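Local coordinates for RickCE (Rickettsia bellii, PDB 5HAM), which acts as an effector protease of the CE clan, probably a deubiquitinase that cleaves ubiquitin from modified proteins, at residues T10-T15 with F255-Q260; S28-I33 with A136-E141; I33-T38 with Q115-I120; H146-V151 with L163-S168. All blocks are in the same frame, centred on the assembly; numbering follows the deposited sequence.

Overall arrangement
This single chain holds the catalytic part of a longer effector, built on a five-stranded mixed sheet. Contacts 2, 3 and 4 are largely buried, whereas contact 1 lies at the surface, its centre about 16 Å from the centre of the chain. Contacts 2 and 3 share Ile33: one uses the inner edge of strand 27-34, the other ties its outer side to helix 96-130. Contacts 2 and 4 are adjacent ladders of the same sheet, with Ile140 N meeting Thr148 O at 2.7 Å. Backbone bonds dominate both, contact 4 adding the His146-Asp167 side-chain bond; an asparagine side chain dominates contact 3, and contact 1 is aliphatic and polar side-chain packing. Its helix 11-20 also packs on Trp147 of contact 4.

Contact 1: T10-T15 with F255-Q260; sequences TENEIT and FKQDAQ
Glu13 and Gln260 meet with their side chains at about a right angle, the carboxylate presenting OE2 to the aliphatic stem of the glutamine. Glu13 OE2 lies 3.2 Å from Gln260 CG, while the carboxylate and amide planes are turned only 14° from each other, so the two planes are nearly parallel. Beside them Gln257 places its CB 3.8 Å from Glu13 CG, and Glu13 is thus flanked by side chains one helical turn apart. At the end of the side chain, Gln260 NE2 comes to 3.4 Å from Thr10 CG2, a methyl contact. Asn12 also reaches Gln257, but those two amides are modelled too close for their relation to be trusted; the firmer polar partner of Gln257 OE1 is His16, further along helix 11-20.

The carboxylate of Glu13 is held from its own side of the contact. Thr10 N donates to Glu13 OE1 at 3.0 Å, arriving on the anti side and 33° out of the carboxylate plane. A bend at chi2 folds the glutamate back toward Thr10, leaving OE2 directed at Gln260. Thr10 OG1 in turn accepts from Asn12 N at 3.2 Å. The axes of the segments 11-15 and 255-260 approach to 10.6 Å and cross at -114°, which lays the C-terminal helix 255-262 across the start of helix 11-20. Thr10 is the N-cap of that helix: its OG1 takes the N-H of Asn12, and through the bond from its N to Glu13 OE1 it forms a capping box with Glu13.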
loop_
_atom_site.group_PDB
_atom_site.type_symbol
_atom_site.label_atom_id
_atom_site.label_comp_id
_atom_site.label_asym_id
_atom_site.label_seq_id
_atom_site.Cartn_x
_atom_site.Cartn_y
_atom_site.Cartn_z
ATOM N N THR A 10 7.718 5.741 -4.936
ATOM C CA THR A 10 6.876 4.760 -5.591
ATOM C C THR A 10 7.457 3.381 -5.311
ATOM O O THR A 10 8.570 3.264 -4.787
ATOM C CB THR A 10 6.867 4.989 -7.084
ATOM O OG1 THR A 10 8.120 4.556 -7.620
ATOM C CG2 THR A 10 6.698 6.467 -7.362
ATOM N N GLU A 11 6.704 2.344 -5.662
ATOM C CA GLU A 11 7.134 0.966 -5.455
ATOM C C GLU A 11 8.491 0.696 -6.103
ATOM O O GLU A 11 9.271 -0.128 -5.634
ATOM C CB GLU A 11 6.085 0.008 -6.021
ATOM C CG GLU A 11 6.364 -1.455 -5.758
ATOM C CD GLU A 11 5.311 -2.363 -6.369
ATOM O OE1 GLU A 11 4.260 -1.842 -6.820
ATOM O OE2 GLU A 11 5.534 -3.596 -6.397
ATOM N N ASN A 12 8.758 1.409 -7.186
ATOM C CA ASN A 12 9.954 1.207 -7.962
ATOM C C ASN A 12 11.200 1.523 -7.148
ATOM O O ASN A 12 12.141 0.738 -7.121
ATOM C CB ASN A 12 9.896 2.055 -9.230
ATOM C CG ASN A 12 10.944 1.667 -10.220
ATOM O OD1 ASN A 12 11.718 2.504 -10.684
ATOM N ND2 ASN A 12 10.999 0.377 -10.541
ATOM N N GLU A 13 11.188 2.658 -6.459
ATOM C CA GLU A 13 12.311 3.036 -5.613
ATOM C C GLU A 13 12.431 2.127 -4.416
ATOM O O GLU A 13 13.528 1.714 -4.050
ATOM C CB GLU A 13 12.165 4.465 -5.108
ATOM C CG GLU A 13 12.524 5.506 -6.122
ATOM C CD GLU A 13 11.334 5.984 -6.906
ATOM O OE1 GLU A 13 10.201 5.517 -6.640
ATOM O OE2 GLU A 13 11.541 6.841 -7.789
ATOM N N ILE A 14 11.301 1.848 -3.785
ATOM C CA ILE A 14 11.305 1.031 -2.583
ATOM C C ILE A 14 11.955 -0.322 -2.892
ATOM O O ILE A 14 12.849 -0.772 -2.184
ATOM C CB ILE A 14 9.881 0.879 -2.041
ATOM C CG1 ILE A 14 9.420 2.214 -1.458
ATOM C CG2 ILE A 14 9.809 -0.206 -0.984
ATOM C CD1 ILE A 14 7.964 2.232 -1.072
ATOM N N THR A 15 11.527 -0.922 -3.994
ATOM C CA THR A 15 12.040 -2.205 -4.461
ATOM C C THR A 15 13.538 -2.153 -4.758
ATOM O O THR A 15 14.276 -3.030 -4.337
ATOM C CB THR A 15 11.227 -2.686 -5.691
ATOM O OG1 THR A 15 9.907 -3.036 -5.255
ATOM C CG2 THR A 15 11.836 -3.892 -6.306
ATOM N N PHE A 255 19.990 6.889 -11.668
ATOM C CA PHE A 255 19.944 8.341 -11.494
ATOM C C PHE A 255 18.537 8.946 -11.419
ATOM O O PHE A 255 18.280 9.814 -10.582
ATOM C CB PHE A 255 20.754 9.028 -12.607
ATOM N N LYS A 256 17.636 8.497 -12.292
ATOM C CA LYS A 256 16.304 9.104 -12.427
ATOM C C LYS A 256 15.467 8.993 -11.151
ATOM O O LYS A 256 14.581 9.809 -10.900
ATOM C CB LYS A 256 15.547 8.498 -13.616
ATOM N N GLN A 257 15.771 7.986 -10.343
ATOM C CA GLN A 257 15.026 7.723 -9.120
ATOM C C GLN A 257 15.601 8.505 -7.940
ATOM O O GLN A 257 14.898 8.800 -6.972
ATOM C CB GLN A 257 15.019 6.224 -8.857
ATOM C CG GLN A 257 14.919 5.446 -10.153
ATOM C CD GLN A 257 14.352 4.072 -9.963
ATOM O OE1 GLN A 257 14.462 3.492 -8.885
ATOM N NE2 GLN A 257 13.730 3.537 -11.009
ATOM N N ASP A 258 16.882 8.847 -8.037
ATOM C CA ASP A 258 17.478 9.825 -7.139
ATOM C C ASP A 258 16.832 11.207 -7.347
ATOM O O ASP A 258 16.440 11.868 -6.384
ATOM C CB ASP A 258 18.994 9.897 -7.351
ATOM N N ALA A 259 16.713 11.629 -8.604
ATOM C CA ALA A 259 16.091 12.912 -8.937
ATOM C C ALA A 259 14.629 12.980 -8.483
ATOM O O ALA A 259 14.167 14.029 -8.026
ATOM C CB ALA A 259 16.206 13.208 -10.442
ATOM N N GLN A 260 13.912 11.863 -8.621
ATOM C CA GLN A 260 12.539 11.756 -8.127
ATOM C C GLN A 260 12.493 12.034 -6.629
ATOM O O GLN A 260 11.809 12.961 -6.199
ATOM C CB GLN A 260 11.932 10.378 -8.435
ATOM C CG GLN A 260 10.840 9.922 -7.441
ATOM C CD GLN A 260 9.430 9.907 -8.024
ATOM O OE1 GLN A 260 9.171 10.439 -9.107
ATOM N NE2 GLN A 260 8.515 9.288 -7.301
#

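Contact 2: S28-I33 with A136-E141; sequences SVQPAI and AVIPIE
A parallel pairing of strands 27-34 and 135-141 forms one border of the mixed sheet, with Ser28 beside Ala136 and Val29 beside Val137 at one end and Ile33 beside Ile140 at the other. Four backbone bonds define it. Val137 N donates to Ser28 O at 2.9 Å, and Gln30 N to Val137 O at 2.8 Å; both are nearly straight, with angles at hydrogen of 165° and 170°. Further along, Ile33 N reaches Pro139 O at 3.0 Å with a more bent 139°, and Glu141 N reaches Ile33 O at 2.9 Å.

Between the two ladders the register slips by one, because four steps from Val29 to Ile33 face three from Val137 to Ile140. Pro139 sits at the slip: having no N-H, it offers Gln30 O its ring carbon CD instead, at 3.4 Å. Ala32 CA answers with a CA-H...O contact to Pro139 O at 3.2 Å.

Side chains then bridge the irregular middle. Ile33 sets CG1 beside its backbone N, which carries CD1 to 3.7 Å from Ile138 CG2. Gln30 CG passes Ile138 CG1 at 3.9 Å, the two chains crossing at a slant. Val29 and Val137 share one face and pack on Leu18 of helix 11-20; Ala136, on the face of Ser28 and Ile33, touches Ala124 of helix 96-130, as does Ile138. The 102 residues separating the segments are mostly helical and end in that helix, so the arrangement is a beta-alpha-beta crossover with an extended helical connection between two neighbouring parallel strands.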
loop_
_atom_site.group_PDB
_atom_site.type_symbol
_atom_site.label_atom_id
_atom_site.label_comp_id
_atom_site.label_asym_id
_atom_site.label_seq_id
_atom_site.Cartn_x
_atom_site.Cartn_y
_atom_site.Cartn_z
ATOM N N SER A 28 14.712 -12.284 0.386
ATOM C CA SER A 28 13.932 -12.038 -0.824
ATOM C C SER A 28 13.053 -10.814 -0.668
ATOM O O SER A 28 12.310 -10.680 0.300
ATOM C CB SER A 28 13.079 -13.248 -1.207
ATOM O OG SER A 28 12.259 -13.648 -0.133
ATOM N N VAL A 29 13.159 -9.918 -1.632
ATOM C CA VAL A 29 12.294 -8.765 -1.698
ATOM C C VAL A 29 11.087 -9.052 -2.576
ATOM O O VAL A 29 11.228 -9.312 -3.768
ATOM C CB VAL A 29 13.031 -7.562 -2.289
ATOM C CG1 VAL A 29 12.072 -6.384 -2.403
ATOM C CG2 VAL A 29 14.223 -7.229 -1.428
ATOM N N GLN A 30 9.897 -8.987 -1.985
ATOM C CA GLN A 30 8.667 -9.283 -2.711
ATOM C C GLN A 30 8.123 -8.043 -3.397
ATOM O O GLN A 30 8.454 -6.924 -3.019
ATOM C CB GLN A 30 7.614 -9.844 -1.747
ATOM C CG GLN A 30 8.000 -11.180 -1.155
ATOM C CD GLN A 30 8.201 -12.227 -2.231
ATOM O OE1 GLN A 30 7.414 -12.321 -3.167
ATOM N NE2 GLN A 30 9.268 -13.004 -2.114
ATOM N N PRO A 31 7.287 -8.234 -4.423
ATOM C CA PRO A 31 6.522 -7.105 -4.960
ATOM C C PRO A 31 5.514 -6.616 -3.924
ATOM O O PRO A 31 5.155 -7.371 -3.028
ATOM C CB PRO A 31 5.813 -7.707 -6.176
ATOM C CG PRO A 31 5.894 -9.179 -6.000
ATOM C CD PRO A 31 7.139 -9.448 -5.242
ATOM N N ALA A 32 5.079 -5.367 -4.033
ATOM C CA ALA A 32 4.183 -4.798 -3.033
ATOM C C ALA A 32 2.831 -5.470 -2.947
ATOM O O ALA A 32 2.207 -5.774 -3.959
ATOM C CB ALA A 32 3.992 -3.296 -3.269
ATOM N N ILE A 33 2.386 -5.694 -1.719
ATOM C CA ILE A 33 0.987 -5.945 -1.462
ATOM C C ILE A 33 0.292 -4.591 -1.412
ATOM O O ILE A 33 0.760 -3.675 -0.743
ATOM C CB ILE A 33 0.801 -6.661 -0.141
ATOM C CG1 ILE A 33 1.088 -8.160 -0.318
ATOM C CG2 ILE A 33 -0.618 -6.429 0.411
ATOM C CD1 ILE A 33 1.183 -8.908 1.009
ATOM N N ALA A 136 11.806 -12.560 4.193
ATOM C CA ALA A 136 11.127 -12.067 3.008
ATOM C C ALA A 136 10.559 -10.714 3.385
ATOM O O ALA A 136 9.877 -10.576 4.403
ATOM C CB ALA A 136 10.028 -13.006 2.585
ATOM N N VAL A 137 10.886 -9.711 2.583
ATOM C CA VAL A 137 10.454 -8.353 2.856
ATOM C C VAL A 137 9.347 -7.971 1.877
ATOM O O VAL A 137 9.515 -8.062 0.661
ATOM C CB VAL A 137 11.651 -7.384 2.743
ATOM C CG1 VAL A 137 11.229 -5.933 3.025
ATOM C CG2 VAL A 137 12.780 -7.835 3.666
ATOM N N ILE A 138 8.206 -7.566 2.416
ATOM C CA ILE A 138 7.053 -7.192 1.605
ATOM C C ILE A 138 6.628 -5.750 1.877
ATOM O O ILE A 138 6.138 -5.433 2.963
ATOM C CB ILE A 138 5.836 -8.096 1.900
ATOM C CG1 ILE A 138 6.254 -9.577 1.948
ATOM C CG2 ILE A 138 4.729 -7.836 0.877
ATOM C CD1 ILE A 138 5.118 -10.527 2.374
ATOM N N PRO A 139 6.824 -4.867 0.892
ATOM C CA PRO A 139 6.322 -3.495 1.003
ATOM C C PRO A 139 4.814 -3.560 0.955
ATOM O O PRO A 139 4.294 -4.286 0.127
ATOM C CB PRO A 139 6.859 -2.810 -0.263
ATOM C CG PRO A 139 7.954 -3.673 -0.753
ATOM C CD PRO A 139 7.602 -5.082 -0.336
ATOM N N ILE A 140 4.130 -2.847 1.841
ATOM C CA ILE A 140 2.677 -2.855 1.865
ATOM C C ILE A 140 2.109 -1.451 1.746
ATOM O O ILE A 140 2.380 -0.584 2.582
ATOM C CB ILE A 140 2.124 -3.546 3.136
ATOM C CG1 ILE A 140 2.609 -5.003 3.171
ATOM C CG2 ILE A 140 0.605 -3.482 3.143
ATOM C CD1 ILE A 140 1.921 -5.845 4.172
ATOM N N GLU A 141 1.339 -1.230 0.688
ATOM C CA GLU A 141 0.671 0.047 0.481
ATOM C C GLU A 141 -0.751 0.001 1.025
ATOM O O GLU A 141 -1.620 -0.622 0.428
ATOM C CB GLU A 141 0.663 0.405 -1.004
ATOM C CG GLU A 141 0.726 1.899 -1.294
ATOM C CD GLU A 141 0.629 2.199 -2.785
ATOM O OE1 GLU A 141 0.362 1.257 -3.566
ATOM O OE2 GLU A 141 0.826 3.373 -3.184
#

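Contact 3: I33-T38 with Q115-I120; sequences ITFRNT and QINEDI
Asn117 OD1 is gripped by two donors: Thr34 N at 3.1 Å and a water at 2.7 Å. The same water lies 3.0 Å from Thr34 OG1, which has a further partner in Gln113 NE2. From the other end of the amide, Asn117 ND2 donates to Thr34 O at 2.8 Å. That bond is nearly straight, 172° at the hydrogen, and its acceptor lies close to the plane of the asparagine amide, although the donor stands 42° above the carbonyl plane of Thr34. One side-chain amide therefore engages both backbone polar groups of a single residue, and the paired bonds restrict its rotation. With CG beside the backbone N (chi1 -75°), the amide points from the helix toward Thr34.

Apolar contacts flank the amide. Ile33 CG2 approaches Asn117 CG at 3.7 Å, and Ile33 CG1 meets Ile120 CG2 at 3.9 Å, the two isoleucines sliding past each other in opposite directions.

Successive residues of strand 27-34 face different neighbours: Ile33 gives its N and O to strand 135-141, whereas Thr34 gives its own to Asn117. Helix 96-130 packs on the face bearing Ile33 and Ala136, with Ile120 reaching over to Ile138, and through Asn117 it also takes the outer edge of Thr34, while the ring of Phe35 packs on Lys179 and Leu183 of helix 175-188.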
loop_
_atom_site.group_PDB
_atom_site.type_symbol
_atom_site.label_atom_id
_atom_site.label_comp_id
_atom_site.label_asym_id
_atom_site.label_seq_id
_atom_site.Cartn_x
_atom_site.Cartn_y
_atom_site.Cartn_z
ATOM N N ILE A 33 2.386 -5.694 -1.719
ATOM C CA ILE A 33 0.987 -5.945 -1.462
ATOM C C ILE A 33 0.292 -4.591 -1.412
ATOM O O ILE A 33 0.760 -3.675 -0.743
ATOM C CB ILE A 33 0.801 -6.661 -0.141
ATOM C CG1 ILE A 33 1.088 -8.160 -0.318
ATOM C CG2 ILE A 33 -0.618 -6.429 0.411
ATOM C CD1 ILE A 33 1.183 -8.908 1.009
ATOM N N THR A 34 -0.805 -4.453 -2.143
ATOM C CA THR A 34 -1.509 -3.175 -2.212
ATOM C C THR A 34 -2.985 -3.316 -1.857
ATOM O O THR A 34 -3.676 -4.234 -2.301
ATOM C CB THR A 34 -1.377 -2.509 -3.610
ATOM O OG1 THR A 34 -2.041 -3.308 -4.587
ATOM C CG2 THR A 34 0.086 -2.394 -4.020
ATOM N N PHE A 35 -3.465 -2.404 -1.031
ATOM C CA PHE A 35 -4.868 -2.383 -0.683
ATOM C C PHE A 35 -5.485 -1.111 -1.212
ATOM O O PHE A 35 -4.845 -0.047 -1.227
ATOM C CB PHE A 35 -5.049 -2.374 0.826
ATOM C CG PHE A 35 -4.561 -3.609 1.514
ATOM C CD1 PHE A 35 -5.279 -4.791 1.431
ATOM C CD2 PHE A 35 -3.413 -3.578 2.287
ATOM C CE1 PHE A 35 -4.849 -5.925 2.081
ATOM C CE2 PHE A 35 -2.980 -4.712 2.938
ATOM C CZ PHE A 35 -3.697 -5.890 2.830
ATOM N N ARG A 36 -6.739 -1.210 -1.630
ATOM C CA ARG A 36 -7.506 -0.020 -1.895
ATOM C C ARG A 36 -7.832 0.574 -0.530
ATOM O O ARG A 36 -7.837 -0.145 0.474
ATOM C CB ARG A 36 -8.761 -0.381 -2.673
ATOM C CG ARG A 36 -8.469 -0.891 -4.097
ATOM C CD ARG A 36 -9.391 -2.059 -4.465
ATOM N NE ARG A 36 -10.669 -1.904 -3.785
ATOM C CZ ARG A 36 -11.266 -2.833 -3.049
ATOM N NH1 ARG A 36 -12.413 -2.529 -2.475
ATOM N NH2 ARG A 36 -10.737 -4.045 -2.887
ATOM N N ASN A 37 -8.058 1.883 -0.483
ATOM C CA ASN A 37 -8.487 2.545 0.752
ATOM C C ASN A 37 -9.993 2.819 0.777
ATOM O O ASN A 37 -10.565 3.084 1.827
ATOM C CB ASN A 37 -7.691 3.831 1.019
ATOM C CG ASN A 37 -7.292 4.556 -0.256
ATOM O OD1 ASN A 37 -7.754 4.225 -1.350
ATOM N ND2 ASN A 37 -6.426 5.557 -0.118
ATOM N N THR A 38 -10.627 2.749 -0.388
ATOM C CA THR A 38 -12.079 2.845 -0.464
ATOM C C THR A 38 -12.732 1.476 -0.534
ATOM O O THR A 38 -12.258 0.577 -1.206
ATOM C CB THR A 38 -12.547 3.683 -1.666
ATOM O OG1 THR A 38 -11.977 3.166 -2.876
ATOM C CG2 THR A 38 -12.128 5.120 -1.488
ATOM N N GLN A 115 -6.237 -11.742 -5.107
ATOM C CA GLN A 115 -5.503 -12.986 -5.383
ATOM C C GLN A 115 -3.983 -12.790 -5.484
ATOM O O GLN A 115 -3.212 -13.655 -5.054
ATOM C CB GLN A 115 -6.036 -13.695 -6.627
ATOM C CG GLN A 115 -5.381 -15.056 -6.872
ATOM C CD GLN A 115 -5.425 -15.986 -5.652
ATOM O OE1 GLN A 115 -4.383 -16.353 -5.096
ATOM N NE2 GLN A 115 -6.631 -16.384 -5.247
ATOM N N ILE A 116 -3.561 -11.654 -6.041
ATOM C CA ILE A 116 -2.137 -11.353 -6.183
ATOM C C ILE A 116 -1.561 -11.076 -4.800
ATOM O O ILE A 116 -0.464 -11.546 -4.478
ATOM C CB ILE A 116 -1.859 -10.184 -7.206
ATOM C CG1 ILE A 116 -2.054 -10.666 -8.646
ATOM C CG2 ILE A 116 -0.435 -9.671 -7.100
ATOM C CD1 ILE A 116 -2.419 -9.550 -9.633
ATOM N N ASN A 117 -2.320 -10.352 -3.970
ATOM C CA ASN A 117 -1.900 -10.104 -2.586
ATOM C C ASN A 117 -1.689 -11.406 -1.825
ATOM O O ASN A 117 -0.683 -11.575 -1.154
ATOM C CB ASN A 117 -2.891 -9.214 -1.823
ATOM C CG ASN A 117 -2.811 -7.743 -2.238
ATOM O OD1 ASN A 117 -1.846 -7.309 -2.853
ATOM N ND2 ASN A 117 -3.824 -6.972 -1.875
ATOM N N GLU A 118 -2.626 -12.338 -1.934
ATOM C CA GLU A 118 -2.410 -13.660 -1.343
ATOM C C GLU A 118 -1.181 -14.386 -1.915
ATOM O O GLU A 118 -0.416 -14.999 -1.173
ATOM C CB GLU A 118 -3.643 -14.542 -1.499
ATOM C CG GLU A 118 -4.809 -14.117 -0.662
ATOM C CD GLU A 118 -6.030 -14.955 -0.937
ATOM O OE1 GLU A 118 -5.959 -15.808 -1.841
ATOM O OE2 GLU A 118 -7.059 -14.760 -0.260
ATOM N N ASP A 119 -0.993 -14.322 -3.228
ATOM C CA ASP A 119 0.154 -14.989 -3.839
ATOM C C ASP A 119 1.495 -14.452 -3.341
ATOM O O ASP A 119 2.447 -15.210 -3.159
ATOM C CB ASP A 119 0.058 -14.960 -5.363
ATOM C CG ASP A 119 -1.118 -15.773 -5.877
ATOM O OD1 ASP A 119 -1.527 -16.740 -5.191
ATOM O OD2 ASP A 119 -1.638 -15.451 -6.961
ATOM N N ILE A 120 1.563 -13.155 -3.078
ATOM C CA ILE A 120 2.788 -12.559 -2.563
ATOM C C ILE A 120 3.078 -13.041 -1.145
ATOM O O ILE A 120 4.203 -13.411 -0.820
ATOM C CB ILE A 120 2.703 -11.041 -2.624
ATOM C CG1 ILE A 120 2.652 -10.590 -4.093
ATOM C CG2 ILE A 120 3.870 -10.414 -1.895
ATOM C CD1 ILE A 120 2.006 -9.230 -4.302
HETATM O O HOH W 1 -1.567 -6.167 -5.279
#

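Contact 4: H146-V151 with L163-S168; sequences HWTVLV and LTFNDS
His146 NE2 donates to Asp167 OD2 at 2.8 Å, reaching the syn side of the carboxylate, with the oxygen close to the imidazole plane. Ring and carboxylate planes stand 55° apart, and a second, weak bond from NE2 to Asp167 OD1 measures 3.3 Å. Both side chains extend with CG anti to the backbone N (chi1 -174° and -175°), which brings their ends together across the mouth of the hairpin. Thr148 packs its methyl CG2 on the carboxylate, 3.6 Å from Asp167 CG; its OG1 lies 3.2 Å from Phe165 CE1 and hydrogen-bonds to Ile140 O on the next strand.

Such a His-carboxylate hydrogen bond, at the end of adjacent antiparallel strands, is consistent with the His-Asp pair of CE-clan cysteine proteases. The hairpin of strands 147-155 and 160-166 carries it. Val149 and Asn166 form one hydrogen-bonded pair, with Asn166 N to Val149 O at 3.2 Å, and Val151 and Thr164 another, with Val151 N to Thr164 O at 2.7 Å. Between them, in the non-hydrogen-bonded pair, Leu150 CD1 sits 3.8 Å from Phe165 CB and near the edge of its ring. A water donates to Trp147 O and accepts from Ser168 N, linking the two segments beyond the Val149-Asn166 pair.

Farther out, Asn171 ND2 donates to Asp167 OD2 and Leu169 N to OD1, so each carboxylate oxygen has a second partner. Tyr175 meets the His146 ring edge-to-face, and Asn166 OD1 accepts from Thr202 N.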
loop_
_atom_site.group_PDB
_atom_site.type_symbol
_atom_site.label_atom_id
_atom_site.label_comp_id
_atom_site.label_asym_id
_atom_site.label_seq_id
_atom_site.Cartn_x
_atom_site.Cartn_y
_atom_site.Cartn_z
ATOM N N HIS A 146 0.736 5.410 1.059
ATOM C CA HIS A 146 0.812 5.050 2.473
ATOM C C HIS A 146 1.630 3.778 2.605
ATOM O O HIS A 146 1.089 2.690 2.796
ATOM C CB HIS A 146 -0.596 4.888 3.065
ATOM C CG HIS A 146 -0.613 4.665 4.549
ATOM N ND1 HIS A 146 -1.740 4.870 5.318
ATOM C CD2 HIS A 146 0.351 4.242 5.403
ATOM C CE1 HIS A 146 -1.466 4.587 6.580
ATOM N NE2 HIS A 146 -0.206 4.203 6.658
ATOM N N TRP A 147 2.941 3.926 2.490
ATOM C CA TRP A 147 3.828 2.771 2.433
ATOM C C TRP A 147 4.169 2.302 3.823
ATOM O O TRP A 147 4.429 3.123 4.703
ATOM C CB TRP A 147 5.111 3.087 1.667
ATOM C CG TRP A 147 4.892 3.146 0.234
ATOM C CD1 TRP A 147 4.898 4.256 -0.546
ATOM C CD2 TRP A 147 4.611 2.046 -0.619
ATOM N NE1 TRP A 147 4.641 3.916 -1.850
ATOM C CE2 TRP A 147 4.465 2.554 -1.926
ATOM C CE3 TRP A 147 4.483 0.665 -0.422
ATOM C CZ2 TRP A 147 4.191 1.750 -3.017
ATOM C CZ3 TRP A 147 4.211 -0.134 -1.499
ATOM C CH2 TRP A 147 4.063 0.411 -2.783
ATOM N N THR A 148 4.129 0.980 4.003
ATOM C CA THR A 148 4.479 0.319 5.251
ATOM C C THR A 148 5.226 -0.971 4.897
ATOM O O THR A 148 5.379 -1.299 3.720
ATOM C CB THR A 148 3.223 -0.039 6.074
ATOM O OG1 THR A 148 2.455 -1.041 5.402
ATOM C CG2 THR A 148 2.346 1.162 6.265
ATOM N N VAL A 149 5.684 -1.720 5.894
ATOM C CA VAL A 149 6.468 -2.914 5.585
ATOM C C VAL A 149 6.081 -4.135 6.423
ATOM O O VAL A 149 5.747 -4.030 7.611
ATOM C CB VAL A 149 8.004 -2.643 5.681
ATOM C CG1 VAL A 149 8.432 -2.410 7.141
ATOM C CG2 VAL A 149 8.795 -3.762 5.044
ATOM N N LEU A 150 6.115 -5.298 5.788
ATOM C CA LEU A 150 5.875 -6.536 6.499
ATOM C C LEU A 150 7.003 -7.518 6.197
ATOM O O LEU A 150 7.237 -7.858 5.051
ATOM C CB LEU A 150 4.530 -7.125 6.083
ATOM C CG LEU A 150 4.136 -8.419 6.793
ATOM C CD1 LEU A 150 3.782 -8.128 8.257
ATOM C CD2 LEU A 150 2.982 -9.113 6.077
ATOM N N VAL A 151 7.701 -7.967 7.233
ATOM C CA VAL A 151 8.817 -8.893 7.058
ATOM C C VAL A 151 8.485 -10.273 7.619
ATOM O O VAL A 151 8.026 -10.410 8.754
ATOM C CB VAL A 151 10.105 -8.357 7.712
ATOM C CG1 VAL A 151 11.279 -9.267 7.384
ATOM C CG2 VAL A 151 10.381 -6.937 7.242
ATOM N N LEU A 163 5.657 -12.789 11.424
ATOM C CA LEU A 163 5.527 -11.613 10.560
ATOM C C LEU A 163 5.684 -10.326 11.366
ATOM O O LEU A 163 4.971 -10.105 12.348
ATOM C CB LEU A 163 4.169 -11.604 9.855
ATOM C CG LEU A 163 3.749 -12.887 9.125
ATOM C CD1 LEU A 163 2.270 -12.865 8.838
ATOM C CD2 LEU A 163 4.534 -13.077 7.837
ATOM N N THR A 164 6.617 -9.479 10.944
ATOM C CA THR A 164 6.907 -8.250 11.657
ATOM C C THR A 164 6.531 -7.047 10.811
ATOM O O THR A 164 6.952 -6.933 9.658
ATOM C CB THR A 164 8.385 -8.195 12.020
ATOM O OG1 THR A 164 8.702 -9.353 12.787
ATOM C CG2 THR A 164 8.707 -6.958 12.829
ATOM N N PHE A 165 5.723 -6.162 11.390
ATOM C CA PHE A 165 5.177 -5.001 10.683
ATOM C C PHE A 165 5.561 -3.661 11.314
ATOM O O PHE A 165 5.657 -3.538 12.535
ATOM C CB PHE A 165 3.648 -5.125 10.646
ATOM C CG PHE A 165 2.941 -3.954 10.023
ATOM C CD1 PHE A 165 2.753 -3.890 8.643
ATOM C CD2 PHE A 165 2.420 -2.938 10.821
ATOM C CE1 PHE A 165 2.076 -2.817 8.066
ATOM C CE2 PHE A 165 1.742 -1.863 10.254
ATOM C CZ PHE A 165 1.568 -1.802 8.872
ATOM N N ASN A 166 5.764 -2.644 10.486
ATOM C CA ASN A 166 5.712 -1.287 11.013
ATOM C C ASN A 166 5.130 -0.248 10.075
ATOM O O ASN A 166 5.272 -0.348 8.865
ATOM C CB ASN A 166 7.057 -0.814 11.527
ATOM C CG ASN A 166 6.915 0.390 12.447
ATOM O OD1 ASN A 166 6.289 0.299 13.508
ATOM N ND2 ASN A 166 7.460 1.523 12.038
ATOM N N ASP A 167 4.467 0.744 10.659
ATOM C CA ASP A 167 3.926 1.886 9.922
ATOM C C ASP A 167 4.594 3.121 10.507
ATOM O O ASP A 167 4.374 3.457 11.667
ATOM C CB ASP A 167 2.397 1.957 10.098
ATOM C CG ASP A 167 1.720 3.062 9.248
ATOM O OD1 ASP A 167 2.375 4.023 8.780
ATOM O OD2 ASP A 167 0.493 2.970 9.057
ATOM N N SER A 168 5.411 3.793 9.704
ATOM C CA SER A 168 6.138 4.981 10.166
ATOM C C SER A 168 5.242 6.138 10.625
ATOM O O SER A 168 5.655 6.956 11.449
ATOM C CB SER A 168 7.152 5.465 9.112
ATOM O OG SER A 168 6.557 5.698 7.836
HETATM O O HOH W 2 6.126 3.136 6.787
HETATM O O HOH W 3 9.439 -11.396 11.222
#